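Local coordinates for heme-binding protein A (Haemophilus parasuis 29755, PDB 3TPA) that probably binds glutathione as an extracellular solute-binding protein of family 5, at residues V134-V137 and D138-T141; Q330-N334 and L335-K339; Q459-A462 and K463-Q467; T231-A234 and K235-G239. The protein carries 1 engineered substitution. All blocks are in the same frame, centred on the assembly; numbering follows the deposited sequence.

Contact 1: residues V134-V137 and D138-T141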
loop_
_atom_site.group_PDB
_atom_site.type_symbol
_atom_site.label_atom_id
_atom_site.label_comp_id
_atom_site.label_asym_id
_atom_site.label_seq_id
_atom_site.Cartn_x
_atom_site.Cartn_y
_atom_site.Cartn_z
ATOM N N VAL A 134 -16.454 -13.034 -13.216
ATOM C CA VAL A 134 -15.651 -12.446 -14.281
ATOM C C VAL A 134 -15.927 -13.258 -15.539
ATOM O O VAL A 134 -15.515 -14.420 -15.634
ATOM C CB VAL A 134 -14.159 -12.532 -13.963
ATOM C CG1 VAL A 134 -13.319 -11.930 -15.104
ATOM C CG2 VAL A 134 -13.856 -11.824 -12.650
ATOM N N GLU A 135 -16.611 -12.649 -16.502
ATOM C CA GLU A 135 -17.077 -13.373 -17.678
ATOM C C GLU A 135 -16.639 -12.704 -18.964
ATOM O O GLU A 135 -16.587 -11.481 -19.055
ATOM C CB GLU A 135 -18.608 -13.419 -17.706
ATOM C CG GLU A 135 -19.262 -13.665 -16.377
ATOM C CD GLU A 135 -20.764 -13.530 -16.464
ATOM O OE1 GLU A 135 -21.271 -12.397 -16.356
ATOM O OE2 GLU A 135 -21.438 -14.555 -16.660
ATOM N N LYS A 136 -16.388 -13.531 -19.971
ATOM C CA LYS A 136 -16.156 -13.068 -21.328
ATOM C C LYS A 136 -17.487 -12.785 -21.993
ATOM O O LYS A 136 -18.336 -13.664 -22.077
ATOM C CB LYS A 136 -15.407 -14.140 -22.131
ATOM C CG LYS A 136 -15.230 -13.799 -23.609
ATOM C CD LYS A 136 -14.155 -14.662 -24.273
ATOM C CE LYS A 136 -14.730 -15.894 -24.923
ATOM N NZ LYS A 136 -13.671 -16.688 -25.589
ATOM N N VAL A 137 -17.672 -11.555 -22.456
ATOM C CA VAL A 137 -18.851 -11.206 -23.230
ATOM C C VAL A 137 -18.601 -11.458 -24.710
ATOM O O VAL A 137 -19.462 -12.003 -25.411
ATOM C CB VAL A 137 -19.253 -9.756 -23.046
ATOM C CG1 VAL A 137 -20.384 -9.412 -24.009
ATOM C CG2 VAL A 137 -19.684 -9.516 -21.607
ATOM N N ASP A 138 -17.440 -11.015 -25.183
ATOM C CA ASP A 138 -16.910 -11.445 -26.465
ATOM C C ASP A 138 -15.405 -11.307 -26.339
ATOM O O ASP A 138 -14.903 -11.068 -25.239
ATOM C CB ASP A 138 -17.473 -10.644 -27.650
ATOM C CG ASP A 138 -17.118 -9.169 -27.606
ATOM O OD1 ASP A 138 -16.228 -8.763 -26.837
ATOM O OD2 ASP A 138 -17.728 -8.404 -28.382
ATOM N N ASP A 139 -14.674 -11.459 -27.437
ATOM C CA ASP A 139 -13.228 -11.534 -27.319
ATOM C C ASP A 139 -12.590 -10.248 -26.826
ATOM O O ASP A 139 -11.470 -10.273 -26.339
ATOM C CB ASP A 139 -12.577 -11.993 -28.622
ATOM C CG ASP A 139 -12.320 -13.490 -28.639
ATOM O OD1 ASP A 139 -13.169 -14.247 -28.122
ATOM O OD2 ASP A 139 -11.268 -13.910 -29.155
ATOM N N TYR A 140 -13.287 -9.125 -26.959
ATOM C CA TYR A 140 -12.726 -7.862 -26.484
ATOM C C TYR A 140 -13.545 -7.166 -25.396
ATOM O O TYR A 140 -13.372 -5.974 -25.150
ATOM C CB TYR A 140 -12.393 -6.944 -27.668
ATOM C CG TYR A 140 -11.347 -7.616 -28.540
ATOM C CD1 TYR A 140 -10.039 -7.777 -28.088
ATOM C CD2 TYR A 140 -11.682 -8.153 -29.779
ATOM C CE1 TYR A 140 -9.091 -8.424 -28.868
ATOM C CE2 TYR A 140 -10.742 -8.801 -30.558
ATOM C CZ TYR A 140 -9.450 -8.933 -30.101
ATOM O OH TYR A 140 -8.514 -9.583 -30.884
ATOM N N THR A 141 -14.408 -7.925 -24.729
ATOM C CA THR A 141 -15.283 -7.367 -23.703
ATOM C C THR A 141 -15.375 -8.289 -22.485
ATOM O O THR A 141 -15.786 -9.443 -22.607
ATOM C CB THR A 141 -16.703 -7.132 -24.266
ATOM O OG1 THR A 141 -16.614 -6.459 -25.526
ATOM C CG2 THR A 141 -17.567 -6.288 -23.293
#

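Contact 2: residues Q330-N334 and L335-K339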
loop_
_atom_site.group_PDB
_atom_site.type_symbol
_atom_site.label_atom_id
_atom_site.label_comp_id
_atom_site.label_asym_id
_atom_site.label_seq_id
_atom_site.Cartn_x
_atom_site.Cartn_y
_atom_site.Cartn_z
ATOM N N GLN A 330 -7.804 19.960 15.811
ATOM C CA GLN A 330 -6.766 19.155 16.448
ATOM C C GLN A 330 -6.806 19.310 17.964
ATOM O O GLN A 330 -7.237 20.354 18.496
ATOM C CB GLN A 330 -5.376 19.576 15.951
ATOM C CG GLN A 330 -5.167 19.364 14.459
ATOM C CD GLN A 330 -5.308 17.907 14.070
ATOM O OE1 GLN A 330 -4.549 17.056 14.532
ATOM N NE2 GLN A 330 -6.295 17.609 13.232
ATOM N N TYR A 331 -6.357 18.274 18.663
ATOM C CA TYR A 331 -6.172 18.377 20.103
ATOM C C TYR A 331 -4.718 18.755 20.331
ATOM O O TYR A 331 -3.861 17.890 20.480
ATOM C CB TYR A 331 -6.508 17.059 20.806
ATOM C CG TYR A 331 -7.933 16.569 20.569
ATOM C CD1 TYR A 331 -8.999 17.052 21.321
ATOM C CD2 TYR A 331 -8.205 15.628 19.585
ATOM C CE1 TYR A 331 -10.303 16.598 21.092
ATOM C CE2 TYR A 331 -9.475 15.178 19.369
ATOM C CZ TYR A 331 -10.521 15.668 20.112
ATOM O OH TYR A 331 -11.774 15.186 19.863
ATOM N N GLU A 332 -4.432 20.051 20.338
ATOM C CA GLU A 332 -3.050 20.510 20.440
ATOM C C GLU A 332 -2.370 19.992 21.701
ATOM O O GLU A 332 -3.029 19.754 22.705
ATOM C CB GLU A 332 -2.992 22.039 20.398
ATOM C CG GLU A 332 -3.413 22.724 21.694
ATOM C CD GLU A 332 -4.925 22.765 21.908
ATOM O OE1 GLU A 332 -5.711 22.360 21.012
ATOM O OE2 GLU A 332 -5.325 23.214 23.000
ATOM N N PHE A 333 -1.051 19.819 21.647
ATOM C CA PHE A 333 -0.310 19.300 22.799
ATOM C C PHE A 333 -0.258 20.355 23.909
ATOM O O PHE A 333 0.296 21.441 23.736
ATOM C CB PHE A 333 1.099 18.810 22.409
ATOM C CG PHE A 333 1.942 18.353 23.591
ATOM C CD1 PHE A 333 1.628 17.196 24.288
ATOM C CD2 PHE A 333 3.050 19.093 24.006
ATOM C CE1 PHE A 333 2.397 16.792 25.386
ATOM C CE2 PHE A 333 3.828 18.689 25.092
ATOM C CZ PHE A 333 3.507 17.547 25.778
ATOM N N ASN A 334 -0.880 20.022 25.034
ATOM C CA ASN A 334 -1.028 20.929 26.158
ATOM C C ASN A 334 -1.323 20.097 27.388
ATOM O O ASN A 334 -2.455 19.631 27.578
ATOM C CB ASN A 334 -2.171 21.920 25.891
ATOM C CG ASN A 334 -2.328 22.969 26.989
ATOM O OD1 ASN A 334 -2.051 22.726 28.160
ATOM N ND2 ASN A 334 -2.793 24.144 26.604
ATOM N N LEU A 335 -0.308 19.891 28.214
ATOM C CA LEU A 335 -0.455 19.048 29.396
ATOM C C LEU A 335 -1.422 19.648 30.419
ATOM O O LEU A 335 -2.209 18.928 31.049
ATOM C CB LEU A 335 0.915 18.759 30.028
ATOM C CG LEU A 335 1.875 17.887 29.184
ATOM C CD1 LEU A 335 3.206 17.714 29.878
ATOM C CD2 LEU A 335 1.288 16.509 28.845
ATOM N N GLU A 336 -1.359 20.967 30.578
ATOM C CA GLU A 336 -2.221 21.658 31.530
ATOM C C GLU A 336 -3.686 21.421 31.151
ATOM O O GLU A 336 -4.504 21.064 31.999
ATOM C CB GLU A 336 -1.900 23.157 31.565
ATOM C CG GLU A 336 -1.989 23.777 32.950
ATOM C CD GLU A 336 -2.026 25.296 32.910
ATOM O OE1 GLU A 336 -2.559 25.856 31.923
ATOM O OE2 GLU A 336 -1.526 25.930 33.866
ATOM N N LYS A 337 -4.004 21.596 29.870
ATOM C CA LYS A 337 -5.353 21.327 29.373
ATOM C C LYS A 337 -5.717 19.851 29.542
ATOM O O LYS A 337 -6.862 19.517 29.869
ATOM C CB LYS A 337 -5.490 21.729 27.903
ATOM C CG LYS A 337 -6.923 21.880 27.424
ATOM C CD LYS A 337 -6.977 22.334 25.974
ATOM C CE LYS A 337 -7.295 23.820 25.853
ATOM N NZ LYS A 337 -7.419 24.271 24.435
ATOM N N ALA A 338 -4.737 18.972 29.325
ATOM C CA ALA A 338 -4.959 17.529 29.443
ATOM C C ALA A 338 -5.340 17.137 30.866
ATOM O O ALA A 338 -6.310 16.423 31.080
ATOM C CB ALA A 338 -3.714 16.736 28.985
ATOM N N LYS A 339 -4.572 17.602 31.841
ATOM C CA LYS A 339 -4.873 17.292 33.239
ATOM C C LYS A 339 -6.247 17.847 33.660
ATOM O O LYS A 339 -6.997 17.204 34.406
ATOM C CB LYS A 339 -3.765 17.818 34.166
ATOM C CG LYS A 339 -3.698 17.125 35.518
ATOM C CD LYS A 339 -2.540 17.648 36.348
ATOM C CE LYS A 339 -2.537 17.024 37.731
ATOM N NZ LYS A 339 -1.427 17.541 38.575
HETATM O O HOH W 1 -8.213 23.016 21.909
#

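Contact 3: residues Q459-A462 and K463-Q467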
loop_
_atom_site.group_PDB
_atom_site.type_symbol
_atom_site.label_atom_id
_atom_site.label_comp_id
_atom_site.label_asym_id
_atom_site.label_seq_id
_atom_site.Cartn_x
_atom_site.Cartn_y
_atom_site.Cartn_z
ATOM N N GLN A 459 -16.487 13.831 -5.788
ATOM C CA GLN A 459 -16.710 14.910 -4.825
ATOM C C GLN A 459 -17.801 14.570 -3.807
ATOM O O GLN A 459 -17.790 15.053 -2.684
ATOM C CB GLN A 459 -17.028 16.236 -5.527
ATOM C CG GLN A 459 -15.835 16.856 -6.241
ATOM C CD GLN A 459 -14.565 16.863 -5.390
ATOM O OE1 GLN A 459 -14.542 17.396 -4.278
ATOM N NE2 GLN A 459 -13.502 16.270 -5.918
ATOM N N THR A 460 -18.759 13.751 -4.204
ATOM C CA THR A 460 -19.800 13.378 -3.262
ATOM C C THR A 460 -19.186 12.486 -2.182
ATOM O O THR A 460 -19.477 12.668 -0.996
ATOM C CB THR A 460 -21.028 12.705 -3.945
ATOM O OG1 THR A 460 -21.598 13.605 -4.906
ATOM C CG2 THR A 460 -22.110 12.359 -2.904
ATOM N N ARG A 461 -18.320 11.555 -2.601
ATOM C CA ARG A 461 -17.558 10.702 -1.677
ATOM C C ARG A 461 -16.678 11.517 -0.719
ATOM O O ARG A 461 -16.624 11.251 0.487
ATOM C CB ARG A 461 -16.654 9.731 -2.444
ATOM C CG ARG A 461 -17.360 8.772 -3.383
ATOM C CD ARG A 461 -16.376 7.743 -3.939
ATOM N NE ARG A 461 -16.031 6.775 -2.910
ATOM C CZ ARG A 461 -14.834 6.240 -2.728
ATOM N NH1 ARG A 461 -13.811 6.547 -3.517
ATOM N NH2 ARG A 461 -14.668 5.374 -1.744
ATOM N N ALA A 462 -15.982 12.509 -1.262
ATOM C CA ALA A 462 -15.061 13.302 -0.462
ATOM C C ALA A 462 -15.767 13.989 0.699
ATOM O O ALA A 462 -15.269 13.998 1.823
ATOM C CB ALA A 462 -14.333 14.313 -1.325
ATOM N N LYS A 463 -16.934 14.560 0.433
ATOM C CA LYS A 463 -17.696 15.226 1.480
ATOM C C LYS A 463 -18.182 14.223 2.522
ATOM O O LYS A 463 -18.171 14.496 3.717
ATOM C CB LYS A 463 -18.876 15.998 0.894
ATOM C CG LYS A 463 -18.462 17.176 0.016
ATOM C CD LYS A 463 -19.653 18.096 -0.260
ATOM C CE LYS A 463 -19.343 19.126 -1.340
ATOM N NZ LYS A 463 -19.341 18.528 -2.704
ATOM N N LEU A 464 -18.603 13.054 2.069
ATOM C CA LEU A 464 -19.045 12.027 3.001
ATOM C C LEU A 464 -17.883 11.617 3.912
ATOM O O LEU A 464 -18.052 11.502 5.126
ATOM C CB LEU A 464 -19.621 10.815 2.252
ATOM C CG LEU A 464 -20.985 10.990 1.562
ATOM C CD1 LEU A 464 -21.291 9.780 0.697
ATOM C CD2 LEU A 464 -22.123 11.223 2.569
ATOM N N TYR A 465 -16.702 11.422 3.325
ATOM C CA TYR A 465 -15.534 11.044 4.120
ATOM C C TYR A 465 -15.135 12.141 5.089
ATOM O O TYR A 465 -14.777 11.866 6.238
ATOM C CB TYR A 465 -14.354 10.574 3.240
ATOM C CG TYR A 465 -14.630 9.219 2.633
ATOM C CD1 TYR A 465 -14.914 8.133 3.446
ATOM C CD2 TYR A 465 -14.654 9.030 1.256
ATOM C CE1 TYR A 465 -15.189 6.898 2.921
ATOM C CE2 TYR A 465 -14.920 7.779 0.711
ATOM C CZ TYR A 465 -15.190 6.721 1.555
ATOM O OH TYR A 465 -15.479 5.476 1.048
ATOM N N GLN A 466 -15.228 13.392 4.649
ATOM C CA GLN A 466 -14.880 14.481 5.557
ATOM C C GLN A 466 -15.805 14.486 6.768
ATOM O O GLN A 466 -15.373 14.756 7.890
ATOM C CB GLN A 466 -14.909 15.829 4.848
ATOM C CG GLN A 466 -13.709 16.055 3.939
ATOM C CD GLN A 466 -13.623 17.479 3.429
ATOM O OE1 GLN A 466 -14.630 18.182 3.352
ATOM N NE2 GLN A 466 -12.414 17.917 3.088
ATOM N N GLN A 467 -17.082 14.190 6.521
ATOM C CA GLN A 467 -18.062 14.119 7.576
ATOM C C GLN A 467 -17.777 12.974 8.526
ATOM O O GLN A 467 -17.858 13.151 9.747
ATOM C CB GLN A 467 -19.472 13.966 7.005
ATOM C CG GLN A 467 -20.002 15.211 6.342
ATOM C CD GLN A 467 -21.443 15.075 5.909
ATOM O OE1 GLN A 467 -22.089 14.057 6.152
ATOM N NE2 GLN A 467 -21.960 16.116 5.275
#

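Contact 4: residues T231-A234 and K235-G239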
loop_
_atom_site.group_PDB
_atom_site.type_symbol
_atom_site.label_atom_id
_atom_site.label_comp_id
_atom_site.label_asym_id
_atom_site.label_seq_id
_atom_site.Cartn_x
_atom_site.Cartn_y
_atom_site.Cartn_z
ATOM N N THR A 231 26.693 0.880 0.995
ATOM C CA THR A 231 27.299 0.611 -0.299
ATOM C C THR A 231 26.415 1.113 -1.442
ATOM O O THR A 231 26.903 1.683 -2.415
ATOM C CB THR A 231 27.593 -0.896 -0.474
ATOM O OG1 THR A 231 28.520 -1.313 0.539
ATOM C CG2 THR A 231 28.177 -1.185 -1.860
ATOM N N ARG A 232 25.112 0.890 -1.320
ATOM C CA ARG A 232 24.155 1.449 -2.272
ATOM C C ARG A 232 24.326 2.971 -2.362
ATOM O O ARG A 232 24.440 3.519 -3.450
ATOM C CB ARG A 232 22.707 1.075 -1.905
ATOM C CG ARG A 232 22.365 -0.424 -2.048
ATOM C CD ARG A 232 20.834 -0.702 -2.082
ATOM N NE ARG A 232 20.166 -0.453 -0.802
ATOM C CZ ARG A 232 20.306 -1.206 0.284
ATOM N NH1 ARG A 232 21.106 -2.273 0.269
ATOM N NH2 ARG A 232 19.654 -0.896 1.391
ATOM N N TYR A 233 24.346 3.651 -1.219
ATOM C CA TYR A 233 24.562 5.101 -1.206
ATOM C C TYR A 233 25.862 5.475 -1.937
ATOM O O TYR A 233 25.848 6.271 -2.877
ATOM C CB TYR A 233 24.608 5.610 0.235
ATOM C CG TYR A 233 24.898 7.093 0.417
ATOM C CD1 TYR A 233 24.611 8.030 -0.579
ATOM C CD2 TYR A 233 25.449 7.553 1.606
ATOM C CE1 TYR A 233 24.877 9.386 -0.385
ATOM C CE2 TYR A 233 25.715 8.893 1.807
ATOM C CZ TYR A 233 25.433 9.806 0.819
ATOM O OH TYR A 233 25.725 11.129 1.068
ATOM N N ALA A 234 26.973 4.882 -1.505
ATOM C CA ALA A 234 28.293 5.179 -2.082
ATOM C C ALA A 234 28.271 5.029 -3.600
ATOM O O ALA A 234 28.763 5.891 -4.321
ATOM C CB ALA A 234 29.349 4.254 -1.491
ATOM N N LYS A 235 27.675 3.939 -4.076
ATOM C CA LYS A 235 27.675 3.661 -5.511
ATOM C C LYS A 235 26.798 4.632 -6.274
ATOM O O LYS A 235 27.054 4.926 -7.439
ATOM C CB LYS A 235 27.265 2.212 -5.807
ATOM C CG LYS A 235 28.389 1.218 -5.558
ATOM C CD LYS A 235 27.959 -0.217 -5.790
ATOM C CE LYS A 235 28.306 -0.667 -7.192
ATOM N NZ LYS A 235 29.779 -0.752 -7.363
ATOM N N LEU A 236 25.756 5.120 -5.610
ATOM C CA LEU A 236 24.827 6.069 -6.221
ATOM C C LEU A 236 25.568 7.376 -6.499
ATOM O O LEU A 236 25.517 7.903 -7.605
ATOM C CB LEU A 236 23.622 6.311 -5.303
ATOM C CG LEU A 236 22.481 7.192 -5.809
ATOM C CD1 LEU A 236 21.717 6.490 -6.917
ATOM C CD2 LEU A 236 21.548 7.532 -4.659
ATOM N N LYS A 237 26.263 7.888 -5.488
ATOM C CA LYS A 237 27.139 9.051 -5.678
ATOM C C LYS A 237 28.113 8.806 -6.819
ATOM O O LYS A 237 28.290 9.650 -7.694
ATOM C CB LYS A 237 27.911 9.381 -4.395
ATOM C CG LYS A 237 27.049 9.995 -3.319
ATOM C CD LYS A 237 27.875 10.600 -2.197
ATOM C CE LYS A 237 28.403 9.524 -1.262
ATOM N NZ LYS A 237 29.124 10.107 -0.094
ATOM N N ALA A 238 28.725 7.628 -6.816
ATOM C CA ALA A 238 29.684 7.244 -7.841
ATOM C C ALA A 238 29.078 7.025 -9.239
ATOM O O ALA A 238 29.805 6.811 -10.211
ATOM C CB ALA A 238 30.432 5.992 -7.392
ATOM N N GLY A 239 27.752 7.056 -9.342
ATOM C CA GLY A 239 27.095 6.771 -10.608
ATOM C C GLY A 239 27.176 5.315 -11.026
ATOM O O GLY A 239 26.932 4.984 -12.183
HETATM O O HOH W 2 28.539 12.732 0.699
#

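Contact 1: residues V134-V137 and D138-T141
V137 and T141 pair through their backbones, V137 N to T141 O at 2.8 Å with 158° at the hydrogen, while D138 to T141 fold into a type I turn held by T141 N to D138 O at 3.2 Å. D138 N reaches the same T141 O only weakly, at 3.4 Å. Inside the turn the carboxylate of D138 takes two donors on one oxygen: T141 OG1 lies 2.7 Å and Y140 N 3.0 Å from D138 OD1. They approach from opposite faces of the carboxylate plane, both well out of it, which limits rotation of the group; the bond from Y140 N makes an Asx turn. CG of D138 sits between its backbone N and carbonyl carbon (chi1 63°), folding the acid back over the turn. V137 and D138 together face T141, a classic beta bulge, where strand 131-136 at the edge of the antiparallel sheet turns back into strand 141-146. Beside the bulge, the CB atoms of V137 and T141 touch at 3.9 Å. K136 runs alongside D139, its CG resting on the carbonyl of D138 (K136 CG to D138 O 3.2 Å). A bend at chi3 (93°) turns its amine toward D139 in a long salt bridge, K136 NZ to D139 OD1 3.6 Å. The stronger partner of this amine is D95 on helix 94-105, a helix whose A94 and F101 also touch K136 and V134.

Contact 2: residues Q330-N334 and L335-K339
N334 and K337 make the helix-capping hydrogen bond of this corner: N334 OD1 accepts from K337 N at 2.8 Å, almost straight at the hydrogen (173°), although the donor stands well above the amide plane and away from either lone pair. N334 is the N-cap of helix 335-344; with CG opposite its backbone N (chi1 -176°), its amide oxygen reaches K337 N. The CB methylene of K337 lies against the capping amide, 3.5 Å from N334 CG. The backbone adds A338 N to N334 O at 2.9 Å. H294, at the end of helix 286-294, fastens the same loop: its ring nitrogen ND1 bonds E332 O, and its backbone bonds N334.

The charged contact joins K337 to E332, whose side chains cross at about a right angle. K337 NZ meets E332 OE2 at 2.7 Å on its syn lone pair, the side of the other oxygen. Water 1 completes the link, giving a proton to E332 OE1 at 2.7 Å and accepting from K337 NZ at 2.9 Å. The lysine chain bends at chi3 (-102°) to bring its amine back toward the loop.

Apolar packing is left to one pair: L335 CD2 touches F333 CE1 at 3.6 Å, obliquely to the ring, and both residues reach D378 on helix 368-381. Capping supplies an acceptor for a first-turn N-H, while the direct and water-bridged pairing of E332 with K337 probably offsets both charges and ties the loop to the first turn.

Contact 3: residues Q459-A462 and K463-Q467
Helix 458-475 carries this contact through its regular turns, and R461 and Y465, one turn apart, add a side-chain pairing on its buried face. The backbone bond between them runs from Y465 N to R461 O at 2.8 Å, with Q466 N to A462 O (2.9 Å) following. Both long side chains leave the helix in the same direction. The guanidinium and ring planes stand 85° apart: R461 CZ lies in the plane of the tyrosine ring at its edge, and Y465 CE2 comes over one guanidinium face, 3.4 Å from R461 NH2. That same nitrogen makes a weak hydrogen bond to the phenol, R461 NH2 to Y465 OH 2.9 Å, poorly aligned at 124°. A bend at chi3 (74°) turns the arginine end toward the ring. Nearer the backbone, Y465 CD2 lies 3.1 Å from R461 O, and L464 CG rests on T460 O at 3.4 Å. Outside the pair, R461 NH1 forms a salt bridge with D418 and R461 NE bonds the carbonyl of A452 on helix 443-453. D418 and A452 thus hold two of the guanidinium nitrogens and probably stabilise the buried charge; the tyrosine adds a ring edge and a weak bond.

Contact 4: residues T231-A234 and K235-G239
K237 lays its methylene chain over one face of the Y233 ring. K237 CE lies over that face, offset toward the rim, 3.6 Å from Y233 CE1; its line to the ring centroid is 24° off the normal, a CH-pi contact. The amine lies farther out, K237 NZ being 4.3 Å from the centroid of the Y233 ring, an off-centre cation-pi contact. Water 2 ties the polar ends together: it accepts from K237 NZ at 2.8 Å and gives a proton to Y233 OH at a long 3.3 Å. The ring leaves the helix with CG opposite its backbone N (chi1 177°), which carries it past M255 and Q254 of helix 249-255 to D258, the phenol's stronger partner. Helical bonds set the spacing beneath: K237 N to Y233 O at 3.1 Å, then A238 N to A234 O at 3.0 Å. K235 pairs with E240 through its amine and, through the backbone, with C241, which is disulfide-bonded to C13. R232 grips the backbone carbonyls of T226, D245 and F246. Helix 229-237 then ends as its chain turns at G239, whose positive phi and bond from G239 N to L236 O (3.0 Å) belong to a Schellman motif.

How the contacts relate
Along the chain the order is contact 1, contact 4, contact 2, contact 3, each closing before the next opens. None touches another: contacts 2 and 3 come nearest, about 11 Å between nearest atoms, and contacts 1 and 2 lie farthest apart, about 59 Å between centres, on opposite sides of the chain's centre. Contacts 3 and 4 are likewise opposed, about 45 Å between centres. Contact 1 sits on the five-stranded antiparallel sheet, contact 4 in a helix whose side chains reach strands 243-244 and 261-276 of two other sheets, and contacts 2 and 3 at two separate helices. All four are local packing within separate parts of this solute-binding fold, with no common role evident.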